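Local coordinates for protein aldehyde dehydrogenase (Listeria monocytogenes, PDB 3K9D) that probably oxidises aldehydes, with NAD or NADP as the electron acceptor, at residues K56-E61 with Q68-K73; T119-T124 with P145-A150. All coordinates share one frame; numbering follows the deposited sequence.

Interaction 1 (K56-E61 with Q68-K73); sequences KMAHEE and QDKVIK
The aliphatic chain of K70 reaches across from helix 67-85 and lies against the methyl of A58 and the backbone N and CB of H59 on helix 51-62. The contact packs two consecutive helices joined by a connection of four residues. K70 CE carries most of it: it sits 3.8 Å from H59 N and 3.9 Å from A58 CB. One bond back, K70 CD meets H59 CB at 4.2 Å, so the lysine packs alongside the base of the histidine and its ring is not the contact surface. The small methyl of A58 lets K70 come close to the helix, even though the nearest alpha carbons, H59 CA and K70 CA, are still 7.8 Å apart. K70 spans this gap between the two backbones, and V71 adds contacts with A55, E52 and R51, one to two turns earlier on helix 51-62.

The outer side is looser. H59 is partly exposed, with CG anti to the backbone N (chi1 -179°); K56 NZ stands in the ring plane at an edge, 3.6 Å from H59 ND1. K56 NZ also pairs with E60 OE2 in a long salt bridge of 3.7 Å; E60 is exposed and takes no part in the contact. Q68 and I72 do not touch 56-61; they pack on R456 of the second subunit.

At the buried side K70 bends at its last torsion (chi4 49°), carrying NZ off the apolar path to a salt bridge with D246, an aspartate whose backbone N is held by D69. No hydrogen bond or salt bridge joins the two segments, so the contact is purely van der Waals: the methylenes of K70 serve as packing material between the helices, while its charge is paired beyond them, probably favouring the protonated amine in this buried setting.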
ATOM      1  N   LYS A  56     -18.204 -13.933  25.511  1.00 17.41           N
ATOM      2  CA  LYS A  56     -18.998 -13.447  26.659  1.00 16.15           C
ATOM      3  C   LYS A  56     -18.454 -12.148  27.250  1.00 16.31           C
ATOM      4  O   LYS A  56     -19.235 -11.252  27.540  1.00 15.12           O
ATOM      5  CB  LYS A  56     -19.157 -14.510  27.761  1.00 16.28           C
ATOM      6  CG  LYS A  56     -20.235 -14.193  28.828  1.00 27.76           C
ATOM      7  CD  LYS A  56     -21.548 -13.663  28.218  1.00 28.25           C
ATOM      8  CE  LYS A  56     -22.673 -13.658  29.222  1.00 24.19           C
ATOM      9  NZ  LYS A  56     -23.571 -12.486  29.087  1.00 31.13           N
ATOM     10  N   MET A  57     -17.128 -12.053  27.421  1.00 14.67           N
ATOM     11  CA  MET A  57     -16.483 -10.802  27.866  1.00 19.64           C
ATOM     12  C   MET A  57     -16.874  -9.610  26.975  1.00 17.14           C
ATOM     13  O   MET A  57     -17.332  -8.577  27.474  1.00 18.07           O
ATOM     14  CB  MET A  57     -14.947 -10.939  27.948  1.00 17.74           C
ATOM     15  CG  MET A  57     -14.443 -11.774  29.125  1.00 26.85           C
ATOM     16  SD  MET A  57     -12.643 -11.850  29.332  1.00 13.46           S
ATOM     17  CE  MET A  57     -12.379 -10.360  30.303  1.00 12.16           C
ATOM     18  N   ALA A  58     -16.736  -9.780  25.664  1.00 19.00           N
ATOM     19  CA  ALA A  58     -17.015  -8.713  24.697  1.00 20.14           C
ATOM     20  C   ALA A  58     -18.496  -8.321  24.692  1.00 17.90           C
ATOM     21  O   ALA A  58     -18.829  -7.130  24.599  1.00 17.63           O
ATOM     22  CB  ALA A  58     -16.560  -9.129  23.301  1.00 12.41           C
ATOM     23  N   HIS A  59     -19.366  -9.322  24.825  1.00 14.26           N
ATOM     24  CA  HIS A  59     -20.811  -9.117  24.888  1.00 16.21           C
ATOM     25  C   HIS A  59     -21.199  -8.329  26.141  1.00 17.07           C
ATOM     26  O   HIS A  59     -21.976  -7.379  26.052  1.00 14.86           O
ATOM     27  CB  HIS A  59     -21.557 -10.468  24.820  1.00 18.35           C
ATOM     28  CG  HIS A  59     -23.049 -10.343  24.857  1.00 22.05           C
ATOM     29  ND1 HIS A  59     -23.819 -10.863  25.876  1.00 21.90           N
ATOM     30  CD2 HIS A  59     -23.915  -9.753  24.000  1.00 23.36           C
ATOM     31  CE1 HIS A  59     -25.091 -10.592  25.649  1.00 23.16           C
ATOM     32  NE2 HIS A  59     -25.176  -9.916  24.519  1.00 23.05           N
ATOM     33  N   GLU A  60     -20.633  -8.704  27.293  1.00 18.96           N
ATOM     34  CA  GLU A  60     -20.932  -8.036  28.558  1.00 23.31           C
ATOM     35  C   GLU A  60     -20.357  -6.613  28.622  1.00 19.48           C
ATOM     36  O   GLU A  60     -21.010  -5.692  29.121  1.00 20.24           O
ATOM     37  CB  GLU A  60     -20.403  -8.844  29.752  1.00 24.78           C
ATOM     38  CG  GLU A  60     -21.081 -10.194  30.025  1.00 31.49           C
ATOM     39  CD  GLU A  60     -20.312 -11.042  31.052  1.00 38.89           C
ATOM     40  OE1 GLU A  60     -19.137 -10.719  31.340  1.00 51.61           O
ATOM     41  OE2 GLU A  60     -20.879 -12.033  31.566  1.00 45.64           O
ATOM     42  N   GLU A  61     -19.123  -6.443  28.150  1.00 17.48           N
ATOM     43  CA  GLU A  61     -18.449  -5.147  28.234  1.00 18.42           C
ATOM     44  C   GLU A  61     -19.048  -4.105  27.296  1.00 22.22           C
ATOM     45  O   GLU A  61     -19.360  -3.000  27.722  1.00 20.09           O
ATOM     46  CB  GLU A  61     -16.957  -5.281  27.939  1.00 22.66           C
ATOM     47  CG  GLU A  61     -16.122  -4.125  28.499  1.00 20.11           C
ATOM     48  CD  GLU A  61     -14.649  -4.315  28.234  1.00 23.49           C
ATOM     49  OE1 GLU A  61     -14.290  -5.347  27.630  1.00 18.72           O
ATOM     50  OE2 GLU A  61     -13.860  -3.428  28.625  1.00 24.99           O
ATOM     51  N   GLN A  68     -23.770 -16.161  21.284  1.00 14.08           N
ATOM     52  CA  GLN A  68     -23.616 -17.247  20.293  1.00  9.51           C
ATOM     53  C   GLN A  68     -22.861 -16.822  19.025  1.00 21.19           C
ATOM     54  O   GLN A  68     -21.927 -17.500  18.597  1.00 22.29           O
ATOM     55  CB  GLN A  68     -24.991 -17.824  19.911  1.00 19.24           C
ATOM     56  CG  GLN A  68     -24.928 -19.118  19.058  1.00 32.93           C
ATOM     57  CD  GLN A  68     -26.299 -19.715  18.727  1.00 36.79           C
ATOM     58  OE1 GLN A  68     -27.321 -19.354  19.323  1.00 40.54           O
ATOM     59  NE2 GLN A  68     -26.320 -20.643  17.772  1.00 32.21           N
ATOM     60  N   ASP A  69     -23.277 -15.698  18.440  1.00 19.65           N
ATOM     61  CA  ASP A  69     -22.677 -15.178  17.211  1.00 19.29           C
ATOM     62  C   ASP A  69     -21.211 -14.751  17.346  1.00 19.01           C
ATOM     63  O   ASP A  69     -20.416 -14.981  16.432  1.00 20.03           O
ATOM     64  CB  ASP A  69     -23.535 -14.044  16.636  1.00 13.59           C
ATOM     65  CG  ASP A  69     -24.896 -14.544  16.083  1.00 15.75           C
ATOM     66  OD1 ASP A  69     -25.102 -15.769  15.937  1.00 22.30           O
ATOM     67  OD2 ASP A  69     -25.746 -13.703  15.778  1.00 15.89           O
ATOM     68  N   LYS A  70     -20.864 -14.137  18.477  1.00 13.78           N
ATOM     69  CA  LYS A  70     -19.473 -13.773  18.790  1.00 23.14           C
ATOM     70  C   LYS A  70     -18.557 -14.991  18.999  1.00 21.01           C
ATOM     71  O   LYS A  70     -17.347 -14.895  18.778  1.00 18.46           O
ATOM     72  CB  LYS A  70     -19.417 -12.870  20.027  1.00 20.85           C
ATOM     73  CG  LYS A  70     -19.487 -11.385  19.744  1.00 14.12           C
ATOM     74  CD  LYS A  70     -20.151 -10.640  20.896  1.00 16.54           C
ATOM     75  CE  LYS A  70     -19.662  -9.195  20.993  1.00 12.94           C
ATOM     76  NZ  LYS A  70     -19.714  -8.482  19.655  1.00 22.42           N
ATOM     77  N   VAL A  71     -19.129 -16.122  19.431  1.00 18.49           N
ATOM     78  CA  VAL A  71     -18.375 -17.390  19.532  1.00 21.68           C
ATOM     79  C   VAL A  71     -17.968 -17.857  18.131  1.00 11.11           C
ATOM     80  O   VAL A  71     -16.814 -18.211  17.906  1.00 18.10           O
ATOM     81  CB  VAL A  71     -19.141 -18.515  20.300  1.00 23.81           C
ATOM     82  CG1 VAL A  71     -18.399 -19.858  20.237  1.00 28.12           C
ATOM     83  CG2 VAL A  71     -19.375 -18.145  21.742  1.00 21.96           C
ATOM     84  N   ILE A  72     -18.912 -17.832  17.195  1.00 18.31           N
ATOM     85  CA  ILE A  72     -18.654 -18.127  15.774  1.00 17.93           C
ATOM     86  C   ILE A  72     -17.559 -17.208  15.170  1.00 14.85           C
ATOM     87  O   ILE A  72     -16.694 -17.671  14.415  1.00 15.38           O
ATOM     88  CB  ILE A  72     -19.981 -18.059  14.949  1.00 21.10           C
ATOM     89  CG1 ILE A  72     -20.950 -19.170  15.391  1.00 17.40           C
ATOM     90  CG2 ILE A  72     -19.734 -18.182  13.444  1.00 17.97           C
ATOM     91  CD1 ILE A  72     -22.402 -18.860  15.075  1.00 20.40           C
ATOM     92  N   LYS A  73     -17.578 -15.932  15.549  1.00 15.67           N
ATOM     93  CA  LYS A  73     -16.585 -14.954  15.056  1.00 17.75           C
ATOM     94  C   LYS A  73     -15.215 -15.274  15.609  1.00 20.59           C
ATOM     95  O   LYS A  73     -14.199 -15.092  14.934  1.00 21.83           O
ATOM     96  CB  LYS A  73     -16.978 -13.544  15.461  1.00 20.60           C
ATOM     97  CG  LYS A  73     -18.192 -13.013  14.736  1.00 21.76           C
ATOM     98  CD  LYS A  73     -18.806 -11.855  15.491  1.00 32.00           C
ATOM     99  CE  LYS A  73     -17.972 -10.614  15.354  1.00 27.39           C
ATOM    100  NZ  LYS A  73     -18.624  -9.431  15.969  1.00 25.69           N
TER

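Interaction 2 (T119-T124 with P145-A150); sequences TNPTST and PNALKA
P121 and A147 meet methyl-to-ring, with P121 CB 3.8 Å from A147 CB and P121 CG a little farther off. The proline ring, puckered C-gamma endo, lays this CB-CG side along the alanine methyl. One residue on, T122 touches A150 through its methyl: CG2 is 4.0 Å from A150 CB and 3.8 Å from A150 O. Its first torsion (chi1 60°) divides the work, setting CG2 beside the backbone N and against A150, while OG1, between N and the carbonyl carbon, is hydrogen-bonded to N74 OD1 of helix 67-85. Behind the apolar face, the start of helix 121-134 is tied by N120 O, which accepts from T124 N and, at 2.6 Å, from T124 OG1. The two donors approach from opposite faces of the carbonyl plane, the hydroxyl 30° off it.

The contact joins the first turn of helix 121-134 to that of helix 148-164. Helix 121-134 is the crossover of a beta-alpha-beta unit linking the parallel strands 102-116 and 138-143. Helix 51-62 lies over both first turns, its A58 on P121, L54 on T122, T62 on A147 and M57 on A150.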
ATOM      1  N   THR A 119     -16.777  -3.263  18.033  1.00 22.57           N
ATOM      2  CA  THR A 119     -17.808  -4.055  17.356  1.00 21.77           C
ATOM      3  C   THR A 119     -17.377  -5.513  17.159  1.00 25.08           C
ATOM      4  O   THR A 119     -18.152  -6.433  17.428  1.00 19.85           O
ATOM      5  CB  THR A 119     -18.232  -3.406  16.011  1.00 24.82           C
ATOM      6  OG1 THR A 119     -17.080  -3.222  15.177  1.00 25.15           O
ATOM      7  CG2 THR A 119     -18.901  -2.044  16.257  1.00 21.86           C
ATOM      8  N   ASN A 120     -16.131  -5.721  16.720  1.00 23.05           N
ATOM      9  CA  ASN A 120     -15.582  -7.074  16.535  1.00 15.66           C
ATOM     10  C   ASN A 120     -14.285  -7.324  17.337  1.00 24.04           C
ATOM     11  O   ASN A 120     -13.300  -7.787  16.764  1.00 23.12           O
ATOM     12  CB  ASN A 120     -15.333  -7.364  15.031  1.00 11.97           C
ATOM     13  CG  ASN A 120     -16.568  -7.127  14.143  1.00 19.86           C
ATOM     14  OD1 ASN A 120     -17.679  -7.513  14.483  1.00 26.62           O
ATOM     15  ND2 ASN A 120     -16.348  -6.532  12.967  1.00 20.53           N
ATOM     16  N   PRO A 121     -14.294  -7.092  18.673  1.00 20.12           N
ATOM     17  CA  PRO A 121     -13.018  -6.846  19.380  1.00 20.30           C
ATOM     18  C   PRO A 121     -12.070  -8.021  19.602  1.00 20.95           C
ATOM     19  O   PRO A 121     -10.878  -7.884  19.347  1.00 19.53           O
ATOM     20  CB  PRO A 121     -13.457  -6.273  20.727  1.00 22.40           C
ATOM     21  CG  PRO A 121     -14.853  -6.786  20.938  1.00 17.70           C
ATOM     22  CD  PRO A 121     -15.448  -7.091  19.597  1.00 30.32           C
ATOM     23  N   THR A 122     -12.586  -9.159  20.057  1.00 19.15           N
ATOM     24  CA  THR A 122     -11.753 -10.317  20.363  1.00 20.57           C
ATOM     25  C   THR A 122     -11.370 -11.067  19.094  1.00 22.05           C
ATOM     26  O   THR A 122     -10.226 -11.498  18.951  1.00 20.37           O
ATOM     27  CB  THR A 122     -12.439 -11.277  21.377  1.00 22.96           C
ATOM     28  OG1 THR A 122     -13.682 -11.746  20.831  1.00 18.20           O
ATOM     29  CG2 THR A 122     -12.695 -10.550  22.688  1.00 21.80           C
ATOM     30  N   SER A 123     -12.327 -11.198  18.180  1.00 17.84           N
ATOM     31  CA  SER A 123     -12.114 -11.846  16.883  1.00 16.67           C
ATOM     32  C   SER A 123     -11.082 -11.096  16.016  1.00 17.90           C
ATOM     33  O   SER A 123     -10.273 -11.710  15.312  1.00 15.53           O
ATOM     34  CB  SER A 123     -13.441 -12.014  16.123  1.00 17.97           C
ATOM     35  OG  SER A 123     -14.151 -10.786  16.004  1.00 18.99           O
ATOM     36  N   THR A 124     -11.096  -9.773  16.087  1.00 13.21           N
ATOM     37  CA  THR A 124     -10.136  -8.967  15.317  1.00 16.74           C
ATOM     38  C   THR A 124      -8.701  -9.122  15.861  1.00 19.22           C
ATOM     39  O   THR A 124      -7.751  -9.264  15.076  1.00 20.51           O
ATOM     40  CB  THR A 124     -10.559  -7.466  15.216  1.00 15.26           C
ATOM     41  OG1 THR A 124     -11.889  -7.369  14.681  1.00 12.77           O
ATOM     42  CG2 THR A 124      -9.628  -6.692  14.303  1.00 17.99           C
ATOM     43  N   PRO A 145     -11.895   1.808  23.905  1.00 20.95           N
ATOM     44  CA  PRO A 145     -12.042   1.874  25.364  1.00 10.81           C
ATOM     45  C   PRO A 145     -13.266   1.128  25.910  1.00 19.96           C
ATOM     46  O   PRO A 145     -13.239   0.670  27.054  1.00 21.58           O
ATOM     47  CB  PRO A 145     -12.150   3.381  25.650  1.00 27.39           C
ATOM     48  CG  PRO A 145     -12.544   4.002  24.365  1.00 20.58           C
ATOM     49  CD  PRO A 145     -11.922   3.154  23.298  1.00 18.47           C
ATOM     50  N   ASN A 146     -14.293   0.965  25.073  1.00 22.70           N
ATOM     51  CA  ASN A 146     -15.488   0.197  25.434  1.00 29.11           C
ATOM     52  C   ASN A 146     -15.320  -1.320  25.383  1.00 21.12           C
ATOM     53  O   ASN A 146     -16.231  -2.061  25.756  1.00 21.31           O
ATOM     54  CB  ASN A 146     -16.682   0.647  24.590  1.00 16.59           C
ATOM     55  CG  ASN A 146     -17.098   2.064  24.903  1.00 25.76           C
ATOM     56  OD1 ASN A 146     -16.763   2.600  25.964  1.00 34.34           O
ATOM     57  ND2 ASN A 146     -17.832   2.680  23.993  1.00 18.36           N
ATOM     58  N   ALA A 147     -14.154  -1.773  24.935  1.00 19.39           N
ATOM     59  CA  ALA A 147     -13.854  -3.200  24.870  1.00 16.41           C
ATOM     60  C   ALA A 147     -12.493  -3.524  25.482  1.00 13.86           C
ATOM     61  O   ALA A 147     -11.923  -4.573  25.185  1.00 16.72           O
ATOM     62  CB  ALA A 147     -13.925  -3.690  23.426  1.00 16.84           C
ATOM     63  N   LEU A 148     -11.990  -2.635  26.341  1.00 17.09           N
ATOM     64  CA  LEU A 148     -10.622  -2.724  26.873  1.00 16.39           C
ATOM     65  C   LEU A 148     -10.313  -4.075  27.524  1.00 19.95           C
ATOM     66  O   LEU A 148      -9.357  -4.744  27.134  1.00 20.41           O
ATOM     67  CB  LEU A 148     -10.337  -1.575  27.851  1.00 22.07           C
ATOM     68  CG  LEU A 148      -8.975  -1.514  28.568  1.00 20.19           C
ATOM     69  CD1 LEU A 148      -7.850  -1.321  27.571  1.00 18.57           C
ATOM     70  CD2 LEU A 148      -8.952  -0.387  29.588  1.00 19.11           C
ATOM     71  N   LYS A 149     -11.155  -4.474  28.478  1.00 16.77           N
ATOM     72  CA  LYS A 149     -10.959  -5.684  29.267  1.00 17.90           C
ATOM     73  C   LYS A 149     -10.931  -6.974  28.436  1.00 12.71           C
ATOM     74  O   LYS A 149     -10.067  -7.831  28.640  1.00 14.98           O
ATOM     75  CB  LYS A 149     -12.026  -5.761  30.362  1.00 18.01           C
ATOM     76  CG  LYS A 149     -11.724  -4.894  31.590  1.00 20.58           C
ATOM     77  CD  LYS A 149     -13.007  -4.590  32.358  1.00 28.09           C
ATOM     78  CE  LYS A 149     -12.779  -4.546  33.857  1.00 35.02           C
ATOM     79  NZ  LYS A 149     -14.062  -4.278  34.567  1.00 36.40           N
ATOM     80  N   ALA A 150     -11.863  -7.083  27.500  1.00 14.06           N
ATOM     81  CA  ALA A 150     -11.975  -8.233  26.602  1.00 15.59           C
ATOM     82  C   ALA A 150     -10.785  -8.333  25.648  1.00 17.63           C
ATOM     83  O   ALA A 150     -10.278  -9.430  25.377  1.00 15.72           O
ATOM     84  CB  ALA A 150     -13.292  -8.155  25.819  1.00 16.94           C
TER

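Overall arrangement
The centres of interactions 1 and 2 lie about 10 Å apart, and polar bonds run from one contact to the other. From 56-61, the carboxylate of E61 receives two backbone donors at the start of helix 148-164: OE2 from K149 N at 2.9 Å and OE1 from A150 N at 3.0 Å. From 68-73, K73 NZ reaches N120 OD1 at 2.6 Å, and also forms a salt bridge with D246, the partner of K70. N120 packs on T249 and I250 and probably corresponds to the family's oxyanion-hole asparagine, with the nucleophilic cysteine expected just after I250; the bond from K73 NZ probably helps to fix the N120 amide.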